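Local coordinates for protein lectin (Pleurotus ostreatus, PDB 6KBJ) that is a fungal lectin that binds calcium ions and recognises N-acetyl-D-galactosamine at one of its calcium sites, at residues A[219-224]-A[236-241]; A[223-228]-A[332-337]. One frame throughout, in Å; residues are numbered along the deposited sequence.

Contact 1 (219-224 with 236-241) and contact 2 (223-228 with 332-337) start from the same run of chain, share Thr223 and Ser224 and have centres about 8 Å apart. Strands 235-242 and 331-333 are neighbours in one antiparallel sheet, where Ala237 O and Ile333 N probably form a hydrogen bond at 2.9 Å. A salt bridge also ties the two together, Arg236 NH2 to Asp225 OD2 at 2.5 Å, and Phe238 CD2 packs on Ala332 CB at 3.6 Å. The second calcium site lies close by: the calcium ion is about 7 Å from the Trp222 side chain and about 11 Å from that of Asp225.

Contact 1 of 2, residues A[219-224]-A[236-241]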
ATOM      1  N   ASN A 219      13.185 -10.483   4.414  1.00 24.83           N
ATOM      2  CA  ASN A 219      14.196 -11.274   5.099  1.00 24.83           C
ATOM      3  C   ASN A 219      14.531 -10.638   6.354  1.00 25.33           C
ATOM      4  O   ASN A 219      14.587  -9.412   6.444  1.00 24.40           O
ATOM      5  CB  ASN A 219      15.515 -11.419   4.312  1.00 23.91           C
ATOM      6  CG  ASN A 219      15.327 -12.016   2.971  1.00 27.41           C
ATOM      7  OD1 ASN A 219      15.176 -13.236   2.819  1.00 29.20           O
ATOM      8  ND2 ASN A 219      15.313 -11.160   1.961  1.00 29.58           N
ATOM      9  N   TRP A 220      14.690 -11.462   7.391  1.00 26.35           N
ATOM     10  CA  TRP A 220      15.293 -10.945   8.625  1.00 24.01           C
ATOM     11  C   TRP A 220      16.789 -10.756   8.362  1.00 22.90           C
ATOM     12  O   TRP A 220      17.450 -11.621   7.760  1.00 22.57           O
ATOM     13  CB  TRP A 220      15.156 -11.893   9.792  1.00 26.16           C
ATOM     14  CG  TRP A 220      13.790 -12.101  10.234  1.00 22.03           C
ATOM     15  CD1 TRP A 220      12.986 -13.100   9.834  1.00 21.36           C
ATOM     16  CD2 TRP A 220      13.090 -11.382  11.246  1.00 22.01           C
ATOM     17  NE1 TRP A 220      11.752 -12.977  10.457  1.00 23.08           N
ATOM     18  CE2 TRP A 220      11.808 -11.957  11.356  1.00 19.24           C
ATOM     19  CE3 TRP A 220      13.397 -10.270  12.029  1.00 24.13           C
ATOM     20  CZ2 TRP A 220      10.877 -11.512  12.196  1.00 21.17           C
ATOM     21  CZ3 TRP A 220      12.421  -9.789  12.915  1.00 23.50           C
ATOM     22  CH2 TRP A 220      11.174 -10.414  12.984  1.00 25.74           C
ATOM     23  N   ILE A 221      17.286  -9.552   8.662  1.00 25.82           N
ATOM     24  CA  ILE A 221      18.695  -9.250   8.392  1.00 26.08           C
ATOM     25  C   ILE A 221      19.356  -8.863   9.655  1.00 21.88           C
ATOM     26  O   ILE A 221      18.719  -8.381  10.629  1.00 21.37           O
ATOM     27  CB  ILE A 221      18.953  -8.159   7.267  1.00 25.27           C
ATOM     28  CG1 ILE A 221      18.460  -6.773   7.663  1.00 25.53           C
ATOM     29  CG2 ILE A 221      18.331  -8.645   5.964  1.00 28.06           C
ATOM     30  CD1 ILE A 221      18.753  -5.678   6.605  1.00 24.72           C
ATOM     31  N   TRP A 222      20.659  -9.012   9.594  1.00 25.09           N
ATOM     32  CA  TRP A 222      21.494  -8.388  10.605  1.00 26.70           C
ATOM     33  C   TRP A 222      22.905  -8.236  10.024  1.00 24.80           C
ATOM     34  O   TRP A 222      23.233  -8.566   8.866  1.00 29.42           O
ATOM     35  CB  TRP A 222      21.492  -9.269  11.917  1.00 26.77           C
ATOM     36  CG  TRP A 222      21.750  -8.610  13.255  1.00 26.10           C
ATOM     37  CD1 TRP A 222      22.855  -8.783  14.011  1.00 23.68           C
ATOM     38  CD2 TRP A 222      20.899  -7.679  13.991  1.00 25.76           C
ATOM     39  NE1 TRP A 222      22.748  -7.999  15.154  1.00 23.01           N
ATOM     40  CE2 TRP A 222      21.576  -7.320  15.155  1.00 23.25           C
ATOM     41  CE3 TRP A 222      19.675  -7.087  13.741  1.00 26.91           C
ATOM     42  CZ2 TRP A 222      21.060  -6.469  16.088  1.00 25.14           C
ATOM     43  CZ3 TRP A 222      19.155  -6.208  14.685  1.00 27.52           C
ATOM     44  CH2 TRP A 222      19.856  -5.930  15.858  1.00 28.30           C
ATOM     45  N   THR A 223      23.709  -7.732  10.901  1.00 27.69           N
ATOM     46  CA  THR A 223      25.162  -7.700  10.835  1.00 33.40           C
ATOM     47  C   THR A 223      25.681  -9.137  10.963  1.00 39.66           C
ATOM     48  O   THR A 223      24.977 -10.017  11.487  1.00 36.78           O
ATOM     49  CB  THR A 223      25.459  -6.697  11.941  1.00 38.63           C
ATOM     50  OG1 THR A 223      25.956  -5.421  11.410  1.00 40.33           O
ATOM     51  CG2 THR A 223      26.066  -7.213  12.918  1.00 39.31           C
ATOM     52  N   SER A 224      26.831  -9.362  10.363  1.00 41.95           N
ATOM     53  CA  SER A 224      27.590 -10.633  10.229  1.00 41.95           C
ATOM     54  C   SER A 224      28.018 -11.441  11.462  1.00 43.43           C
ATOM     55  O   SER A 224      28.424 -12.597  11.398  1.00 42.58           O
ATOM     56  CB  SER A 224      28.948 -10.218   9.666  1.00 42.59           C
ATOM     57  OG  SER A 224      28.859 -10.655   8.407  1.00 44.51           O
ATOM     58  N   ARG A 236      23.106  -1.849  15.985  1.00 32.81           N
ATOM     59  CA  ARG A 236      23.622  -2.003  14.643  1.00 28.48           C
ATOM     60  C   ARG A 236      22.798  -1.164  13.718  1.00 32.16           C
ATOM     61  O   ARG A 236      21.587  -0.894  13.972  1.00 31.45           O
ATOM     62  CB  ARG A 236      23.542  -3.415  14.216  1.00 32.98           C
ATOM     63  CG  ARG A 236      24.050  -4.420  15.273  1.00 37.14           C
ATOM     64  CD  ARG A 236      25.522  -4.339  15.218  1.00 45.11           C
ATOM     65  NE  ARG A 236      26.319  -5.361  15.855  1.00 43.03           N
ATOM     66  CZ  ARG A 236      26.773  -5.302  17.102  1.00 43.95           C
ATOM     67  NH1 ARG A 236      26.373  -4.364  17.918  1.00 34.69           N
ATOM     68  NH2 ARG A 236      27.540  -6.310  17.558  1.00 47.51           N
ATOM     69  N   ALA A 237      23.422  -0.729  12.630  1.00 30.14           N
ATOM     70  CA  ALA A 237      22.730   0.185  11.753  1.00 28.17           C
ATOM     71  C   ALA A 237      22.690  -0.435  10.391  1.00 25.64           C
ATOM     72  O   ALA A 237      23.572  -1.248  10.010  1.00 24.64           O
ATOM     73  CB  ALA A 237      23.381   1.579  11.722  1.00 29.63           C
ATOM     74  N   PHE A 238      21.615  -0.076   9.673  1.00 23.44           N
ATOM     75  CA  PHE A 238      21.352  -0.569   8.324  1.00 24.35           C
ATOM     76  C   PHE A 238      20.881   0.601   7.447  1.00 23.97           C
ATOM     77  O   PHE A 238      20.106   1.455   7.954  1.00 25.94           O
ATOM     78  CB  PHE A 238      20.233  -1.641   8.407  1.00 22.77           C
ATOM     79  CG  PHE A 238      20.590  -2.764   9.385  1.00 22.36           C
ATOM     80  CD1 PHE A 238      20.343  -2.638  10.667  1.00 22.77           C
ATOM     81  CD2 PHE A 238      21.247  -3.861   8.955  1.00 24.49           C
ATOM     82  CE1 PHE A 238      20.713  -3.578  11.577  1.00 25.80           C
ATOM     83  CE2 PHE A 238      21.645  -4.861   9.836  1.00 26.83           C
ATOM     84  CZ  PHE A 238      21.349  -4.714  11.161  1.00 26.32           C
ATOM     85  N   ARG A 239      21.174   0.523   6.146  1.00 25.00           N
ATOM     86  CA  ARG A 239      20.919   1.610   5.205  1.00 26.53           C
ATOM     87  C   ARG A 239      20.551   1.080   3.893  1.00 26.49           C
ATOM     88  O   ARG A 239      21.166   0.070   3.374  1.00 26.70           O
ATOM     89  CB  ARG A 239      22.133   2.547   5.005  1.00 28.47           C
ATOM     90  CG  ARG A 239      22.497   3.397   6.235  1.00 32.90           C
ATOM     91  CD  ARG A 239      23.714   4.413   6.151  1.00 41.69           C
ATOM     92  NE  ARG A 239      23.310   5.826   5.682  1.00 43.89           N
ATOM     93  CZ  ARG A 239      23.357   6.059   4.414  1.00 42.58           C
ATOM     94  NH1 ARG A 239      23.810   5.077   3.655  1.00 51.52           N
ATOM     95  NH2 ARG A 239      23.036   7.193   3.897  1.00 42.63           N
ATOM     96  N   LYS A 240      19.478   1.698   3.345  1.00 23.36           N
ATOM     97  CA  LYS A 240      19.122   1.407   1.980  1.00 26.93           C
ATOM     98  C   LYS A 240      18.735   2.720   1.303  1.00 26.47           C
ATOM     99  O   LYS A 240      18.005   3.488   1.886  1.00 26.28           O
ATOM    100  CB  LYS A 240      17.945   0.420   1.902  1.00 27.80           C
ATOM    101  CG  LYS A 240      17.451   0.156   0.512  1.00 27.68           C
ATOM    102  CD  LYS A 240      18.414  -0.764  -0.226  1.00 29.60           C
ATOM    103  CE  LYS A 240      17.859  -0.957  -1.614  1.00 31.44           C
ATOM    104  NZ  LYS A 240      18.470  -2.001  -2.475  1.00 31.79           N
ATOM    105  N   THR A 241      19.188   2.869   0.048  1.00 27.61           N
ATOM    106  CA  THR A 241      18.946   4.045  -0.780  1.00 29.60           C
ATOM    107  C   THR A 241      18.179   3.680  -1.978  1.00 27.96           C
ATOM    108  O   THR A 241      18.534   2.719  -2.673  1.00 26.13           O
ATOM    109  CB  THR A 241      20.299   4.641  -1.213  1.00 34.17           C
ATOM    110  OG1 THR A 241      20.839   5.222  -0.045  1.00 32.93           O
ATOM    111  CG2 THR A 241      20.088   5.820  -2.249  1.00 44.91           C
TER
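Ile221 starts the contact by sending its CD1 methyl to Phe238 CD2, 3.9 Å away. The chi1 of 66° puts CG1 between the backbone N and the carbonyl carbon, and from there the extended side chain runs antiparallel alongside the phenylalanine. Both residues also touch Val308 of strand 307-316, in another sheet, consistent with a hydrophobic patch between the two sheets of a beta sandwich.

At Trp222 the phenylalanine meets backbone as well as ring. Phe238 CE2 comes 3.6 Å from Trp222 C, with the carbonyl carbon in the plane of the ring, at its rim. The indole, with CG anti to the backbone N (chi1 -154°), runs at about a right angle to the Phe238 side chain; CE3 lies 3.9 Å from Phe238 CZ and the ring planes make 47°, an oblique aromatic pair.

Strands 219-222 and 235-242 belong to one antiparallel sheet but are not neighbours, since strands 351-358 and 331-333 come between them in its order. Their axes nevertheless approach to 8.8 Å, consistent with a sheet that curls, and side chains rather than backbone hydrogen bonds join them here. The nitrogen-bearing side of the indole meets the arginine stem, Arg236 CG lying 3.7 Å from Trp222 CZ2 and almost as near to NE1 and CE2, and the Trp222 side chain also lies about 4 Å from that of the calcium ligand Asn301.

Thr223 finishes the run. Its backbone N sits at the Phe238 ring edge, 3.7 Å from CE2, while its OG1 comes 4.0 Å from Arg236 CD, the two side chains crossing at about a right angle. Arg236 bends at chi2 and carries its guanidinium on past the threonine to a salt bridge with Asp225.

Contact 2 of 2, residues A[223-228]-A[332-337]; sequences TSDNVN and AIQTIP
Thr223 and Ala332 bring the two backbones nearest, with CA atoms 5.9 Å apart, where the loop following strand 219-222 passes the end of strand 331-333; no hydrogen bond runs directly between the segments. The loop turns at once, held by a bond from Asn226 N back to Thr223 O (3.2 Å), and this turn carries Ser224 and Asp225 round to face Gln334.

Thr223 lays its hydroxyl against the strand end. OG1 is 3.8 Å from Ala332 CB and 3.7 Å from Ile333 C, and the same oxygen meets the methylene Gln334 CG at 3.7 Å, all packing contacts.

Gln334 carries most of the contact on the strand side. Its CG lies beside the backbone N, anti to the carbonyl carbon (chi1 -60°), and the chain is extended beyond it, so that the amide arrives alongside the loop. There it stacks on the Asp225 carboxylate with the two planes only 17° apart, Asp225 OD1 lying 3.8 Å from Gln334 OE1. On its nitrogen side the amide approaches Ser224, NE2 to CB at 3.9 Å.

The polar groups find partners in adjoining strands of the same sheet. Glu351, on strand 351-358, takes a hydrogen bond from Ser224 OG through one carboxylate oxygen and a weak one from Gln334 NE2 through the other, bridging the segments indirectly. The Asp225 side chain lies about 7 Å from that of the calcium ligand Asn301. Further along segment 332-337, Ile336 touches a bound N-acetylglucosamine.

With Asp225 ionised, as the salt bridge from Arg236 to its OD2 suggests, neither OD1 nor Gln334 OE1 would have a proton to share; that bridge would probably draw off some of the carboxylate's charge and ease the closeness of the two oxygens.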
ATOM      1  N   THR A 223      23.709  -7.732  10.901  1.00 27.69           N
ATOM      2  CA  THR A 223      25.162  -7.700  10.835  1.00 33.40           C
ATOM      3  C   THR A 223      25.681  -9.137  10.963  1.00 39.66           C
ATOM      4  O   THR A 223      24.977 -10.017  11.487  1.00 36.78           O
ATOM      5  CB  THR A 223      25.459  -6.697  11.941  1.00 38.63           C
ATOM      6  OG1 THR A 223      25.956  -5.421  11.410  1.00 40.33           O
ATOM      7  CG2 THR A 223      26.066  -7.213  12.918  1.00 39.31           C
ATOM      8  N   SER A 224      26.831  -9.362  10.363  1.00 41.95           N
ATOM      9  CA  SER A 224      27.590 -10.633  10.229  1.00 41.95           C
ATOM     10  C   SER A 224      28.018 -11.441  11.462  1.00 43.43           C
ATOM     11  O   SER A 224      28.424 -12.597  11.398  1.00 42.58           O
ATOM     12  CB  SER A 224      28.948 -10.218   9.666  1.00 42.59           C
ATOM     13  OG  SER A 224      28.859 -10.655   8.407  1.00 44.51           O
ATOM     14  N   ASP A 225      28.215 -10.680  12.487  1.00 40.88           N
ATOM     15  CA  ASP A 225      27.940 -10.947  13.855  1.00 47.79           C
ATOM     16  C   ASP A 225      26.989 -12.070  14.378  1.00 50.60           C
ATOM     17  O   ASP A 225      27.179 -12.595  15.462  1.00 52.17           O
ATOM     18  CB  ASP A 225      27.176  -9.616  14.181  1.00 44.76           C
ATOM     19  CG  ASP A 225      27.682  -9.014  15.289  1.00 50.86           C
ATOM     20  OD1 ASP A 225      28.773  -9.524  15.560  1.00 59.15           O
ATOM     21  OD2 ASP A 225      27.036  -8.181  15.928  1.00 51.64           O
ATOM     22  N   ASN A 226      25.843 -12.199  13.705  1.00 49.45           N
ATOM     23  CA  ASN A 226      24.717 -13.064  14.078  1.00 46.82           C
ATOM     24  C   ASN A 226      25.075 -14.420  13.478  1.00 49.19           C
ATOM     25  O   ASN A 226      25.076 -14.533  12.230  1.00 40.12           O
ATOM     26  CB  ASN A 226      23.447 -12.479  13.450  1.00 44.11           C
ATOM     27  CG  ASN A 226      22.176 -13.082  13.972  1.00 39.42           C
ATOM     28  OD1 ASN A 226      22.075 -14.292  14.088  1.00 40.09           O
ATOM     29  ND2 ASN A 226      21.164 -12.240  14.223  1.00 32.18           N
ATOM     30  N   VAL A 227      25.587 -15.353  14.319  1.00 58.01           N
ATOM     31  CA  VAL A 227      26.071 -16.658  13.834  1.00 59.89           C
ATOM     32  C   VAL A 227      25.396 -17.966  14.206  1.00 60.23           C
ATOM     33  O   VAL A 227      25.292 -18.866  13.334  1.00 61.30           O
ATOM     34  CB  VAL A 227      27.593 -16.898  14.046  1.00 65.55           C
ATOM     35  CG1 VAL A 227      28.365 -16.405  12.821  1.00 63.24           C
ATOM     36  CG2 VAL A 227      28.092 -16.387  15.418  1.00 64.27           C
ATOM     37  N   ASN A 228      25.035 -18.198  15.438  1.00 54.22           N
ATOM     38  CA  ASN A 228      24.451 -19.623  15.636  1.00 64.23           C
ATOM     39  C   ASN A 228      23.134 -19.570  16.320  1.00 56.91           C
ATOM     40  O   ASN A 228      22.973 -20.061  17.451  1.00 50.14           O
ATOM     41  CB  ASN A 228      25.419 -20.628  16.341  1.00 60.60           C
ATOM     42  CG  ASN A 228      26.681 -20.928  15.496  1.00 69.98           C
ATOM     43  OD1 ASN A 228      26.677 -21.757  14.536  1.00 60.84           O
ATOM     44  ND2 ASN A 228      27.770 -20.231  15.843  1.00 54.21           N
ATOM     45  N   ALA A 332      25.224  -2.547   6.239  1.00 28.07           N
ATOM     46  CA  ALA A 332      25.092  -2.652   7.691  1.00 33.18           C
ATOM     47  C   ALA A 332      26.425  -2.333   8.363  1.00 30.38           C
ATOM     48  O   ALA A 332      27.463  -2.517   7.739  1.00 35.32           O
ATOM     49  CB  ALA A 332      24.672  -4.106   8.029  1.00 31.52           C
ATOM     50  N   ILE A 333      26.409  -1.946   9.619  1.00 29.59           N
ATOM     51  CA  ILE A 333      27.652  -1.761  10.317  1.00 36.02           C
ATOM     52  C   ILE A 333      27.549  -2.092  11.806  1.00 36.33           C
ATOM     53  O   ILE A 333      26.463  -1.842  12.454  1.00 35.06           O
ATOM     54  CB  ILE A 333      28.114  -0.293  10.085  1.00 36.62           C
ATOM     55  CG1 ILE A 333      29.614  -0.165  10.407  1.00 45.12           C
ATOM     56  CG2 ILE A 333      27.227   0.665  10.880  1.00 32.90           C
ATOM     57  CD1 ILE A 333      30.330   1.086   9.864  1.00 50.70           C
ATOM     58  N   GLN A 334      28.653  -2.614  12.364  1.00 36.15           N
ATOM     59  CA  GLN A 334      28.631  -3.086  13.785  1.00 41.80           C
ATOM     60  C   GLN A 334      28.773  -2.031  14.800  1.00 42.21           C
ATOM     61  O   GLN A 334      28.181  -2.146  15.887  1.00 49.09           O
ATOM     62  CB  GLN A 334      29.591  -4.284  14.085  1.00 44.60           C
ATOM     63  CG  GLN A 334      29.218  -5.506  13.206  1.00 50.06           C
ATOM     64  CD  GLN A 334      30.202  -6.634  13.253  1.00 56.38           C
ATOM     65  OE1 GLN A 334      30.935  -6.731  14.254  1.00 56.71           O
ATOM     66  NE2 GLN A 334      30.244  -7.501  12.172  1.00 49.15           N
ATOM     67  N   THR A 335      29.569  -1.003  14.494  1.00 52.84           N
ATOM     68  CA  THR A 335      29.704   0.167  15.388  1.00 49.91           C
ATOM     69  C   THR A 335      29.102   1.311  14.627  1.00 44.12           C
ATOM     70  O   THR A 335      29.495   1.603  13.515  1.00 42.43           O
ATOM     71  CB  THR A 335      31.174   0.445  15.776  1.00 58.72           C
ATOM     72  OG1 THR A 335      31.779  -0.784  16.248  1.00 57.66           O
ATOM     73  CG2 THR A 335      31.248   1.608  16.887  1.00 54.62           C
ATOM     74  N   ILE A 336      28.106   1.922  15.208  1.00 40.33           N
ATOM     75  CA  ILE A 336      27.352   2.886  14.483  1.00 44.99           C
ATOM     76  C   ILE A 336      28.087   4.238  14.491  1.00 43.05           C
ATOM     77  O   ILE A 336      28.264   4.810  15.550  1.00 39.94           O
ATOM     78  CB  ILE A 336      25.952   3.050  15.118  1.00 44.65           C
ATOM     79  CG1 ILE A 336      25.182   1.693  15.062  1.00 47.14           C
ATOM     80  CG2 ILE A 336      25.165   4.181  14.420  1.00 39.44           C
ATOM     81  CD1 ILE A 336      23.786   1.748  15.673  1.00 45.61           C
ATOM     82  N   PRO A 337      28.418   4.794  13.326  1.00 43.91           N
ATOM     83  CA  PRO A 337      29.073   6.138  13.316  1.00 47.45           C
ATOM     84  C   PRO A 337      28.122   7.312  13.572  1.00 51.03           C
ATOM     85  O   PRO A 337      26.931   7.151  13.331  1.00 42.32           O
ATOM     86  CB  PRO A 337      29.650   6.220  11.915  1.00 45.63           C
ATOM     87  CG  PRO A 337      28.817   5.307  11.093  1.00 47.51           C
ATOM     88  CD  PRO A 337      28.438   4.171  12.005  1.00 44.43           C
TER